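Local structure of cobalamin biosynthesis protein CobN (Mycobacterium tuberculosis, 7C6O) at residues L1190-A1201 with L1214-E1225. The protein is the large, catalytic subunit of cobaltochelatase, the enzyme that inserts cobalt into the corrin ring during cobalamin biosynthesis. Sequence-based numbering, arbitrary orientation.
Sequences LHGMAERLLEAA and LDGLRQVLLETE
Leu1198 and Leu1221 interlock where the last two helices of the chain, 1187-1203 and 1211-1226, pack as an antiparallel hairpin; the axes of segments 1190-1201 and 1214-1225 approach to 8.9 Å, their directions 148° apart. The packing is knobs-into-holes, and branched leucines fill the holes well: Leu1198 enters the one formed by Leu1214, Leu1217, Arg1218 and Leu1221, while Leu1221 lodges among His1191, Ala1194, Glu1195 and Leu1198. The two knobs touch through their CD1 methyls, Leu1198 CD1 to Leu1221 CD1 at 3.7 Å. Small Ala1194 suits the closest backbone approach, to Leu1217, and its CB lies 3.8 Å from Leu1221 CD2. That same methyl sits over the centre of one face of the His1191 imidazole, 3.6 Å from the ring centroid, a CH-pi contact. The His1191 CG stands anti to the backbone N (chi1 -171°), which swings the end of the side chain over to the second helix. There His1191 NE2 donates a nearly straight hydrogen bond (169°) to the anti lone pair of Glu1225 OE2, 3.1 Å away in the ring plane. Deeper in, Leu1190 CG meets Val1220 CG1 at 3.8 Å, next to Thr1224, which tolerates apolar neighbours because its OG1 hydrogen-bonds to Val1220 O. Helix 1176-1185 flanks Leu1190 and Val1220. Leucine packing thus dominates the hairpin, while the in-plane hydrogen bond and the methyl over the face together orient the imidazole; the carboxylate would probably favour a protonated His1191.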
loop_
_atom_site.group_PDB
_atom_site.type_symbol
_atom_site.label_atom_id
_atom_site.label_comp_id
_atom_site.label_asym_id
_atom_site.label_seq_id
_atom_site.Cartn_x
_atom_site.Cartn_y
_atom_site.Cartn_z
ATOM N N LEU A 1190 31.240 -3.606 -2.138
ATOM C CA LEU A 1190 32.232 -4.001 -3.132
ATOM C C LEU A 1190 32.539 -5.489 -3.034
ATOM O O LEU A 1190 32.640 -6.179 -4.055
ATOM C CB LEU A 1190 33.510 -3.179 -2.956
ATOM C CG LEU A 1190 34.678 -3.538 -3.878
ATOM C CD1 LEU A 1190 34.303 -3.310 -5.335
ATOM C CD2 LEU A 1190 35.922 -2.737 -3.513
ATOM N N HIS A 1191 32.686 -6.000 -1.810
ATOM C CA HIS A 1191 32.891 -7.429 -1.616
ATOM C C HIS A 1191 31.714 -8.232 -2.161
ATOM O O HIS A 1191 31.906 -9.245 -2.846
ATOM C CB HIS A 1191 33.104 -7.720 -0.129
ATOM C CG HIS A 1191 33.540 -9.122 0.161
ATOM N ND1 HIS A 1191 32.649 -10.164 0.308
ATOM C CD2 HIS A 1191 34.773 -9.653 0.341
ATOM C CE1 HIS A 1191 33.315 -11.277 0.560
ATOM N NE2 HIS A 1191 34.606 -10.993 0.586
ATOM N N GLY A 1192 30.489 -7.786 -1.876
ATOM C CA GLY A 1192 29.318 -8.507 -2.351
ATOM C C GLY A 1192 29.195 -8.510 -3.865
ATOM O O GLY A 1192 28.746 -9.494 -4.456
ATOM N N MET A 1193 29.582 -7.404 -4.510
ATOM C CA MET A 1193 29.539 -7.336 -5.970
ATOM C C MET A 1193 30.512 -8.323 -6.596
ATOM O O MET A 1193 30.155 -9.072 -7.515
ATOM C CB MET A 1193 29.864 -5.921 -6.450
ATOM C CG MET A 1193 28.767 -4.904 -6.268
ATOM S SD MET A 1193 29.163 -3.386 -7.163
ATOM C CE MET A 1193 30.863 -3.139 -6.683
ATOM N N ALA A 1194 31.765 -8.316 -6.130
ATOM C CA ALA A 1194 32.749 -9.257 -6.657
ATOM C C ALA A 1194 32.316 -10.693 -6.406
ATOM O O ALA A 1194 32.452 -11.556 -7.282
ATOM C CB ALA A 1194 34.118 -8.989 -6.033
ATOM N N GLU A 1195 31.776 -10.964 -5.218
ATOM C CA GLU A 1195 31.298 -12.307 -4.912
ATOM C C GLU A 1195 30.160 -12.714 -5.841
ATOM O O GLU A 1195 30.131 -13.845 -6.343
ATOM C CB GLU A 1195 30.854 -12.376 -3.453
ATOM C CG GLU A 1195 31.097 -13.716 -2.791
ATOM C CD GLU A 1195 30.708 -13.710 -1.327
ATOM O OE1 GLU A 1195 29.540 -13.386 -1.025
ATOM O OE2 GLU A 1195 31.573 -14.015 -0.481
ATOM N N ARG A 1196 29.214 -11.803 -6.089
ATOM C CA ARG A 1196 28.068 -12.150 -6.924
ATOM C C ARG A 1196 28.483 -12.385 -8.372
ATOM O O ARG A 1196 27.969 -13.299 -9.028
ATOM C CB ARG A 1196 26.999 -11.060 -6.843
ATOM C CG ARG A 1196 25.676 -11.463 -7.481
ATOM C CD ARG A 1196 24.958 -12.504 -6.637
ATOM N NE ARG A 1196 24.319 -11.897 -5.473
ATOM C CZ ARG A 1196 23.729 -12.582 -4.499
ATOM N NH1 ARG A 1196 23.704 -13.909 -4.538
ATOM N NH2 ARG A 1196 23.168 -11.941 -3.486
ATOM N N LEU A 1197 29.407 -11.574 -8.890
ATOM C CA LEU A 1197 29.863 -11.772 -10.262
ATOM C C LEU A 1197 30.634 -13.079 -10.398
ATOM O O LEU A 1197 30.492 -13.792 -11.399
ATOM C CB LEU A 1197 30.711 -10.581 -10.709
ATOM C CG LEU A 1197 29.946 -9.255 -10.805
ATOM C CD1 LEU A 1197 30.891 -8.064 -10.771
ATOM C CD2 LEU A 1197 29.089 -9.225 -12.067
ATOM N N LEU A 1198 31.439 -13.423 -9.390
ATOM C CA LEU A 1198 32.085 -14.729 -9.384
ATOM C C LEU A 1198 31.068 -15.857 -9.258
ATOM O O LEU A 1198 31.285 -16.943 -9.808
ATOM C CB LEU A 1198 33.116 -14.799 -8.258
ATOM C CG LEU A 1198 34.407 -14.030 -8.530
ATOM C CD1 LEU A 1198 35.178 -13.807 -7.243
ATOM C CD2 LEU A 1198 35.262 -14.780 -9.541
ATOM N N GLU A 1199 29.955 -15.625 -8.552
ATOM C CA GLU A 1199 28.907 -16.642 -8.496
ATOM C C GLU A 1199 28.253 -16.836 -9.859
ATOM O O GLU A 1199 27.943 -17.969 -10.248
ATOM C CB GLU A 1199 27.851 -16.279 -7.448
ATOM C CG GLU A 1199 26.693 -17.279 -7.396
ATOM C CD GLU A 1199 25.586 -16.881 -6.434
ATOM O OE1 GLU A 1199 24.610 -17.652 -6.314
ATOM O OE2 GLU A 1199 25.685 -15.805 -5.805
ATOM N N ALA A 1200 28.035 -15.746 -10.601
ATOM C CA ALA A 1200 27.469 -15.877 -11.940
ATOM C C ALA A 1200 28.385 -16.693 -12.843
ATOM O O ALA A 1200 27.914 -17.507 -13.646
ATOM C CB ALA A 1200 27.210 -14.495 -12.542
ATOM N N ALA A 1201 29.698 -16.494 -12.720
ATOM C CA ALA A 1201 30.636 -17.319 -13.475
ATOM C C ALA A 1201 30.610 -18.763 -12.990
ATOM O O ALA A 1201 30.640 -19.697 -13.800
ATOM C CB ALA A 1201 32.046 -16.740 -13.375
ATOM N N LEU A 1214 38.356 -12.915 -14.057
ATOM C CA LEU A 1214 38.035 -13.613 -12.815
ATOM C C LEU A 1214 39.143 -13.437 -11.780
ATOM O O LEU A 1214 38.865 -13.264 -10.587
ATOM C CB LEU A 1214 37.782 -15.096 -13.089
ATOM C CG LEU A 1214 36.574 -15.443 -13.963
ATOM C CD1 LEU A 1214 36.348 -16.948 -13.985
ATOM C CD2 LEU A 1214 35.326 -14.720 -13.484
ATOM N N ASP A 1215 40.405 -13.468 -12.220
ATOM C CA ASP A 1215 41.512 -13.227 -11.297
ATOM C C ASP A 1215 41.420 -11.839 -10.678
ATOM O O ASP A 1215 41.687 -11.663 -9.484
ATOM C CB ASP A 1215 42.853 -13.403 -12.015
ATOM C CG ASP A 1215 43.137 -14.847 -12.389
ATOM O OD1 ASP A 1215 42.558 -15.754 -11.757
ATOM O OD2 ASP A 1215 43.949 -15.074 -13.312
ATOM N N GLY A 1216 41.046 -10.839 -11.478
ATOM C CA GLY A 1216 40.847 -9.506 -10.931
ATOM C C GLY A 1216 39.735 -9.465 -9.900
ATOM O O GLY A 1216 39.855 -8.796 -8.872
ATOM N N LEU A 1217 38.643 -10.189 -10.155
ATOM C CA LEU A 1217 37.547 -10.237 -9.191
ATOM C C LEU A 1217 37.981 -10.906 -7.891
ATOM O O LEU A 1217 37.645 -10.430 -6.799
ATOM C CB LEU A 1217 36.347 -10.962 -9.798
ATOM C CG LEU A 1217 35.546 -10.143 -10.812
ATOM C CD1 LEU A 1217 34.537 -11.009 -11.550
ATOM C CD2 LEU A 1217 34.847 -8.988 -10.110
ATOM N N ARG A 1218 38.725 -12.010 -7.986
ATOM C CA ARG A 1218 39.207 -12.679 -6.781
ATOM C C ARG A 1218 40.173 -11.791 -6.006
ATOM O O ARG A 1218 40.189 -11.808 -4.770
ATOM C CB ARG A 1218 39.869 -14.008 -7.146
ATOM C CG ARG A 1218 38.942 -14.989 -7.840
ATOM C CD ARG A 1218 39.633 -16.322 -8.097
ATOM N NE ARG A 1218 38.826 -17.198 -8.945
ATOM C CZ ARG A 1218 39.078 -17.440 -10.228
ATOM N NH1 ARG A 1218 40.127 -16.882 -10.818
ATOM N NH2 ARG A 1218 38.286 -18.249 -10.920
ATOM N N GLN A 1219 40.991 -11.009 -6.715
ATOM C CA GLN A 1219 41.891 -10.079 -6.039
ATOM C C GLN A 1219 41.112 -9.015 -5.278
ATOM O O GLN A 1219 41.482 -8.649 -4.156
ATOM C CB GLN A 1219 42.836 -9.431 -7.053
ATOM C CG GLN A 1219 43.681 -8.298 -6.487
ATOM C CD GLN A 1219 44.783 -8.782 -5.561
ATOM O OE1 GLN A 1219 45.025 -9.983 -5.436
ATOM N NE2 GLN A 1219 45.461 -7.843 -4.910
ATOM N N VAL A 1220 40.031 -8.503 -5.874
ATOM C CA VAL A 1220 39.195 -7.522 -5.186
ATOM C C VAL A 1220 38.620 -8.119 -3.908
ATOM O O VAL A 1220 38.604 -7.469 -2.855
ATOM C CB VAL A 1220 38.087 -7.008 -6.125
ATOM C CG1 VAL A 1220 37.118 -6.112 -5.369
ATOM C CG2 VAL A 1220 38.693 -6.254 -7.305
ATOM N N LEU A 1221 38.147 -9.368 -3.978
ATOM C CA LEU A 1221 37.689 -10.064 -2.779
ATOM C C LEU A 1221 38.766 -10.068 -1.701
ATOM O O LEU A 1221 38.491 -9.783 -0.531
ATOM C CB LEU A 1221 37.291 -11.503 -3.118
ATOM C CG LEU A 1221 35.918 -11.807 -3.708
ATOM C CD1 LEU A 1221 35.664 -13.306 -3.654
ATOM C CD2 LEU A 1221 34.826 -11.050 -2.970
ATOM N N LEU A 1222 40.005 -10.380 -2.088
ATOM C CA LEU A 1222 41.081 -10.523 -1.113
ATOM C C LEU A 1222 41.464 -9.183 -0.497
ATOM O O LEU A 1222 41.645 -9.085 0.722
ATOM C CB LEU A 1222 42.293 -11.178 -1.778
ATOM C CG LEU A 1222 43.330 -11.804 -0.845
ATOM C CD1 LEU A 1222 42.701 -12.927 -0.035
ATOM C CD2 LEU A 1222 44.525 -12.311 -1.635
ATOM N N GLU A 1223 41.595 -8.137 -1.319
ATOM C CA GLU A 1223 41.964 -6.830 -0.788
ATOM C C GLU A 1223 40.855 -6.232 0.063
ATOM O O GLU A 1223 41.137 -5.518 1.031
ATOM C CB GLU A 1223 42.319 -5.874 -1.925
ATOM C CG GLU A 1223 43.549 -6.271 -2.715
ATOM C CD GLU A 1223 43.902 -5.257 -3.784
ATOM O OE1 GLU A 1223 43.374 -4.126 -3.728
ATOM O OE2 GLU A 1223 44.703 -5.592 -4.681
ATOM N N THR A 1224 39.594 -6.502 -0.280
ATOM C CA THR A 1224 38.486 -5.938 0.483
ATOM C C THR A 1224 38.352 -6.613 1.842
ATOM O O THR A 1224 38.055 -5.950 2.845
ATOM C CB THR A 1224 37.191 -6.053 -0.318
ATOM O OG1 THR A 1224 37.339 -5.335 -1.549
ATOM C CG2 THR A 1224 36.028 -5.467 0.461
ATOM N N GLU A 1225 38.572 -7.927 1.902
ATOM C CA GLU A 1225 38.679 -8.583 3.200
ATOM C C GLU A 1225 39.863 -8.039 3.988
ATOM O O GLU A 1225 39.797 -7.912 5.214
ATOM C CB GLU A 1225 38.801 -10.096 3.016
ATOM C CG GLU A 1225 37.595 -10.744 2.355
ATOM C CD GLU A 1225 37.836 -12.198 1.985
ATOM O OE1 GLU A 1225 38.964 -12.685 2.209
ATOM O OE2 GLU A 1225 36.902 -12.853 1.469
#